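Local atomic coordinates of HP0958 (Helicobacter pylori, PDB entry 3NA7), a protein that probably acts in flagellar biogenesis as an export chaperone and post-transcriptional regulator, pairing a coiled-coil hairpin with a zinc-ribbon domain. Residues I206-L217 and P226-A237. Residues are numbered along the deposited sequence; the frame is centred on the assembly and turned at random.
Sequences IRLNDKIYTEVL and PYCGRILYAEGA. With ZN (zinc ion), chain B.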
loop_
_atom_site.group_PDB
_atom_site.type_symbol
_atom_site.label_atom_id
_atom_site.label_comp_id
_atom_site.label_asym_id
_atom_site.label_seq_id
_atom_site.Cartn_x
_atom_site.Cartn_y
_atom_site.Cartn_z
ATOM N N ILE A 206 34.487 -2.144 3.903
ATOM C CA ILE A 206 35.656 -2.652 3.194
ATOM C C ILE A 206 36.893 -2.343 4.024
ATOM O O ILE A 206 37.040 -1.235 4.530
ATOM C CB ILE A 206 35.738 -2.039 1.781
ATOM C CG1 ILE A 206 34.450 -2.358 1.002
ATOM C CG2 ILE A 206 36.984 -2.525 1.038
ATOM C CD1 ILE A 206 34.179 -1.429 -0.155
ATOM N N ARG A 207 37.770 -3.328 4.181
ATOM C CA ARG A 207 38.883 -3.221 5.130
ATOM C C ARG A 207 39.805 -2.057 4.772
ATOM O O ARG A 207 40.166 -1.882 3.614
ATOM C CB ARG A 207 39.676 -4.532 5.165
ATOM C CG ARG A 207 40.320 -4.844 6.512
ATOM C CD ARG A 207 39.380 -5.689 7.409
ATOM N NE ARG A 207 39.795 -7.089 7.593
ATOM C CZ ARG A 207 41.036 -7.506 7.859
ATOM N NH1 ARG A 207 42.042 -6.641 7.977
ATOM N NH2 ARG A 207 41.278 -8.804 8.014
ATOM N N LEU A 208 40.171 -1.256 5.764
ATOM C CA LEU A 208 41.063 -0.112 5.538
ATOM C C LEU A 208 42.496 -0.597 5.618
ATOM O O LEU A 208 42.801 -1.424 6.470
ATOM C CB LEU A 208 40.810 0.966 6.593
ATOM C CG LEU A 208 39.381 1.541 6.594
ATOM C CD1 LEU A 208 38.940 2.050 7.975
ATOM C CD2 LEU A 208 39.265 2.631 5.544
ATOM N N ASN A 209 43.369 -0.103 4.737
ATOM C CA ASN A 209 44.774 -0.519 4.764
ATOM C C ASN A 209 45.514 0.057 5.972
ATOM O O ASN A 209 44.995 0.918 6.691
ATOM C CB ASN A 209 45.500 -0.259 3.430
ATOM C CG ASN A 209 45.779 1.232 3.164
ATOM O OD1 ASN A 209 45.621 2.092 4.039
ATOM N ND2 ASN A 209 46.207 1.533 1.943
ATOM N N ASP A 210 46.716 -0.438 6.209
ATOM C CA ASP A 210 47.426 -0.093 7.427
ATOM C C ASP A 210 47.643 1.408 7.530
ATOM O O ASP A 210 47.407 1.999 8.583
ATOM C CB ASP A 210 48.744 -0.871 7.521
ATOM C CG ASP A 210 48.531 -2.338 7.875
ATOM O OD1 ASP A 210 47.457 -2.681 8.440
ATOM O OD2 ASP A 210 49.443 -3.141 7.599
ATOM N N LYS A 211 48.061 2.011 6.422
ATOM C CA LYS A 211 48.352 3.445 6.364
ATOM C C LYS A 211 47.175 4.305 6.835
ATOM O O LYS A 211 47.354 5.244 7.609
ATOM C CB LYS A 211 48.749 3.834 4.940
ATOM C CG LYS A 211 49.658 5.044 4.839
ATOM C CD LYS A 211 49.736 5.525 3.398
ATOM C CE LYS A 211 51.020 6.300 3.137
ATOM N NZ LYS A 211 51.078 7.578 3.907
ATOM N N ILE A 212 45.970 3.967 6.384
ATOM C CA ILE A 212 44.786 4.776 6.672
ATOM C C ILE A 212 44.268 4.539 8.092
ATOM O O ILE A 212 43.919 5.494 8.807
ATOM C CB ILE A 212 43.690 4.589 5.582
ATOM C CG1 ILE A 212 44.035 5.451 4.357
ATOM C CG2 ILE A 212 42.296 4.957 6.109
ATOM C CD1 ILE A 212 43.900 4.729 3.013
ATOM N N TYR A 213 44.237 3.277 8.512
ATOM C CA TYR A 213 43.774 2.960 9.862
ATOM C C TYR A 213 44.644 3.666 10.903
ATOM O O TYR A 213 44.147 4.142 11.923
ATOM C CB TYR A 213 43.729 1.440 10.094
ATOM C CG TYR A 213 43.356 1.037 11.510
ATOM C CD1 TYR A 213 44.340 0.885 12.495
ATOM C CD2 TYR A 213 42.029 0.811 11.869
ATOM C CE1 TYR A 213 44.009 0.520 13.798
ATOM C CE2 TYR A 213 41.688 0.439 13.167
ATOM C CZ TYR A 213 42.682 0.298 14.126
ATOM O OH TYR A 213 42.361 -0.069 15.412
ATOM N N THR A 214 45.940 3.737 10.628
ATOM C CA THR A 214 46.889 4.388 11.527
ATOM C C THR A 214 46.627 5.890 11.524
ATOM O O THR A 214 46.572 6.512 12.583
ATOM C CB THR A 214 48.350 4.079 11.138
ATOM O OG1 THR A 214 48.495 2.673 10.907
ATOM C CG2 THR A 214 49.301 4.491 12.241
ATOM N N GLU A 215 46.413 6.442 10.327
ATOM C CA GLU A 215 46.151 7.866 10.135
ATOM C C GLU A 215 44.939 8.331 10.922
ATOM O O GLU A 215 44.964 9.404 11.514
ATOM C CB GLU A 215 45.945 8.182 8.650
ATOM C CG GLU A 215 46.785 9.344 8.129
ATOM C CD GLU A 215 48.147 8.888 7.613
ATOM O OE1 GLU A 215 48.204 8.317 6.498
ATOM O OE2 GLU A 215 49.164 9.104 8.315
ATOM N N VAL A 216 43.878 7.529 10.929
ATOM C CA VAL A 216 42.674 7.888 11.669
ATOM C C VAL A 216 42.944 7.881 13.171
ATOM O O VAL A 216 42.480 8.768 13.885
ATOM C CB VAL A 216 41.479 6.959 11.353
ATOM C CG1 VAL A 216 40.257 7.341 12.195
ATOM C CG2 VAL A 216 41.134 7.001 9.868
ATOM N N LEU A 217 43.691 6.888 13.650
ATOM C CA LEU A 217 43.904 6.757 15.091
ATOM C C LEU A 217 44.987 7.694 15.611
ATOM O O LEU A 217 44.819 8.314 16.663
ATOM C CB LEU A 217 44.191 5.308 15.506
ATOM C CG LEU A 217 43.226 4.185 15.105
ATOM C CD1 LEU A 217 43.190 3.161 16.178
ATOM C CD2 LEU A 217 41.809 4.658 14.828
ATOM N N PRO A 226 38.513 5.947 1.788
ATOM C CA PRO A 226 38.961 6.040 0.399
ATOM C C PRO A 226 38.102 5.234 -0.583
ATOM O O PRO A 226 38.250 5.384 -1.799
ATOM C CB PRO A 226 40.388 5.490 0.465
ATOM C CG PRO A 226 40.341 4.486 1.588
ATOM C CD PRO A 226 39.371 5.061 2.601
ATOM N N TYR A 227 37.212 4.384 -0.071
ATOM C CA TYR A 227 36.328 3.604 -0.946
ATOM C C TYR A 227 34.999 4.287 -1.216
ATOM O O TYR A 227 34.480 4.202 -2.339
ATOM C CB TYR A 227 36.100 2.195 -0.402
ATOM C CG TYR A 227 37.344 1.563 0.189
ATOM C CD1 TYR A 227 38.487 1.351 -0.591
ATOM C CD2 TYR A 227 37.387 1.196 1.524
ATOM C CE1 TYR A 227 39.640 0.778 -0.050
ATOM C CE2 TYR A 227 38.536 0.614 2.076
ATOM C CZ TYR A 227 39.654 0.404 1.284
ATOM O OH TYR A 227 40.785 -0.180 1.823
ATOM N N CYS A 228 34.447 4.986 -0.224
ATOM C CA CYS A 228 33.102 5.559 -0.403
ATOM C C CYS A 228 32.954 7.046 -0.109
ATOM O O CYS A 228 31.973 7.642 -0.518
ATOM C CB CYS A 228 32.071 4.794 0.427
ATOM S SG CYS A 228 32.346 5.093 2.144
ATOM N N GLY A 229 33.896 7.638 0.611
ATOM C CA GLY A 229 33.923 9.096 0.761
ATOM C C GLY A 229 33.416 9.589 2.104
ATOM O O GLY A 229 33.516 10.771 2.408
ATOM N N ARG A 230 32.871 8.680 2.910
ATOM C CA ARG A 230 32.362 9.028 4.232
ATOM C C ARG A 230 33.456 9.583 5.166
ATOM O O ARG A 230 34.643 9.299 4.985
ATOM C CB ARG A 230 31.707 7.788 4.857
ATOM C CG ARG A 230 30.432 7.346 4.144
ATOM C CD ARG A 230 29.865 6.081 4.760
ATOM N NE ARG A 230 28.510 5.818 4.291
ATOM C CZ ARG A 230 28.215 5.011 3.277
ATOM N NH1 ARG A 230 29.177 4.363 2.625
ATOM N NH2 ARG A 230 26.956 4.827 2.922
ATOM N N ILE A 231 33.039 10.368 6.160
ATOM C CA ILE A 231 33.911 10.783 7.242
ATOM C C ILE A 231 34.070 9.637 8.260
ATOM O O ILE A 231 33.084 9.007 8.654
ATOM C CB ILE A 231 33.365 12.029 7.959
ATOM C CG1 ILE A 231 33.311 13.220 7.005
ATOM C CG2 ILE A 231 34.222 12.371 9.189
ATOM C CD1 ILE A 231 32.362 14.311 7.472
ATOM N N LEU A 232 35.317 9.389 8.666
ATOM C CA LEU A 232 35.690 8.313 9.602
ATOM C C LEU A 232 36.327 8.827 10.889
ATOM O O LEU A 232 37.138 9.754 10.863
ATOM C CB LEU A 232 36.698 7.372 8.944
ATOM C CG LEU A 232 36.223 6.168 8.139
ATOM C CD1 LEU A 232 37.436 5.499 7.518
ATOM C CD2 LEU A 232 35.462 5.209 9.023
ATOM N N TYR A 233 35.971 8.223 12.014
ATOM C CA TYR A 233 36.677 8.503 13.260
ATOM C C TYR A 233 36.748 7.307 14.200
ATOM O O TYR A 233 35.850 6.470 14.217
ATOM C CB TYR A 233 36.083 9.720 13.981
ATOM C CG TYR A 233 34.762 9.498 14.677
ATOM C CD1 TYR A 233 34.685 9.426 16.071
ATOM C CD2 TYR A 233 33.581 9.392 13.949
ATOM C CE1 TYR A 233 33.453 9.240 16.717
ATOM C CE2 TYR A 233 32.355 9.207 14.579
ATOM C CZ TYR A 233 32.292 9.128 15.956
ATOM O OH TYR A 233 31.061 8.942 16.552
ATOM N N ALA A 234 37.835 7.235 14.961
ATOM C CA ALA A 234 37.963 6.257 16.037
ATOM C C ALA A 234 37.235 6.780 17.263
ATOM O O ALA A 234 37.509 7.890 17.716
ATOM C CB ALA A 234 39.412 6.029 16.361
ATOM N N GLU A 235 36.300 5.995 17.790
ATOM C CA GLU A 235 35.610 6.363 19.027
ATOM C C GLU A 235 36.637 6.576 20.150
ATOM O O GLU A 235 36.861 5.687 20.978
ATOM C CB GLU A 235 34.577 5.292 19.412
ATOM C CG GLU A 235 33.180 5.493 18.803
ATOM C CD GLU A 235 32.263 6.359 19.670
ATOM O OE1 GLU A 235 31.241 5.832 20.164
ATOM O OE2 GLU A 235 32.563 7.560 19.864
ATOM N N GLY A 236 37.267 7.755 20.143
ATOM C CA GLY A 236 38.353 8.099 21.068
ATOM C C GLY A 236 39.764 7.970 20.492
ATOM O O GLY A 236 40.319 6.866 20.436
ATOM N N ALA A 237 40.350 9.099 20.075
ATOM C CA ALA A 237 41.731 9.137 19.563
ATOM C C ALA A 237 42.452 10.438 19.921
ATOM O O ALA A 237 42.111 11.512 19.422
ATOM C CB ALA A 237 41.759 8.906 18.054
HETATM ZN ZN ZN B . 33.693 3.450 3.363
#
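Tyr227 and Ile206 meet where the loop and helix of 206-217 lie against the loop and strand of 226-237, with CA atoms 7.5 Å apart in this pair and 6.2 Å apart between Val216 and Tyr233. The phenol is sandwiched: Ile206 CG2 sits over one face in a CH-pi contact, 3.8 Å from the ring centroid, and CG of the preceding Pro226 covers the opposite face. In Ile206, CG1 stands beside the backbone N (chi1 -58°), which leaves CG2 anti to that N and over the ring, while CB packs beside Tyr227 CD2. At the ring's edge, Tyr227 OH donates to Arg207 O across a short 2.5 Å; the approach bends at the carbonyl, with a C=O...O angle of 146°, and the bond fixes the ring's far end against the 206-209 loop.

This is a C4 zinc ribbon, in which two CxxC pairs bring four sulfurs to one metal. Cys228, right after Tyr227, contributes SG to the zinc ion, and Cys201, Cys204 and Cys225 complete the site.

Farther along, the side chains that meet are apolar. Leu208 and Leu232 reach tip to tip, CD1 to CD1 at 3.8 Å, and the other Leu208 methyl, CD2, rests against Pro226 CD; Ile196 touches both leucines. Ile212 and Pro226 lie alongside, pointing opposite ways, with CD1 of the first meeting CG of the second; the helix bearing Ile212 is capped at its start by Asn209, whose OD1 accepts from Ile212 N at 3.0 Å. One turn later, Val216 sends CG1, anti to its own N (chi1 178°), onto the backbone of strand 231-233 and its exit, 3.7 Å from Ala234 N, while Ala237 CB packs against Leu217 O.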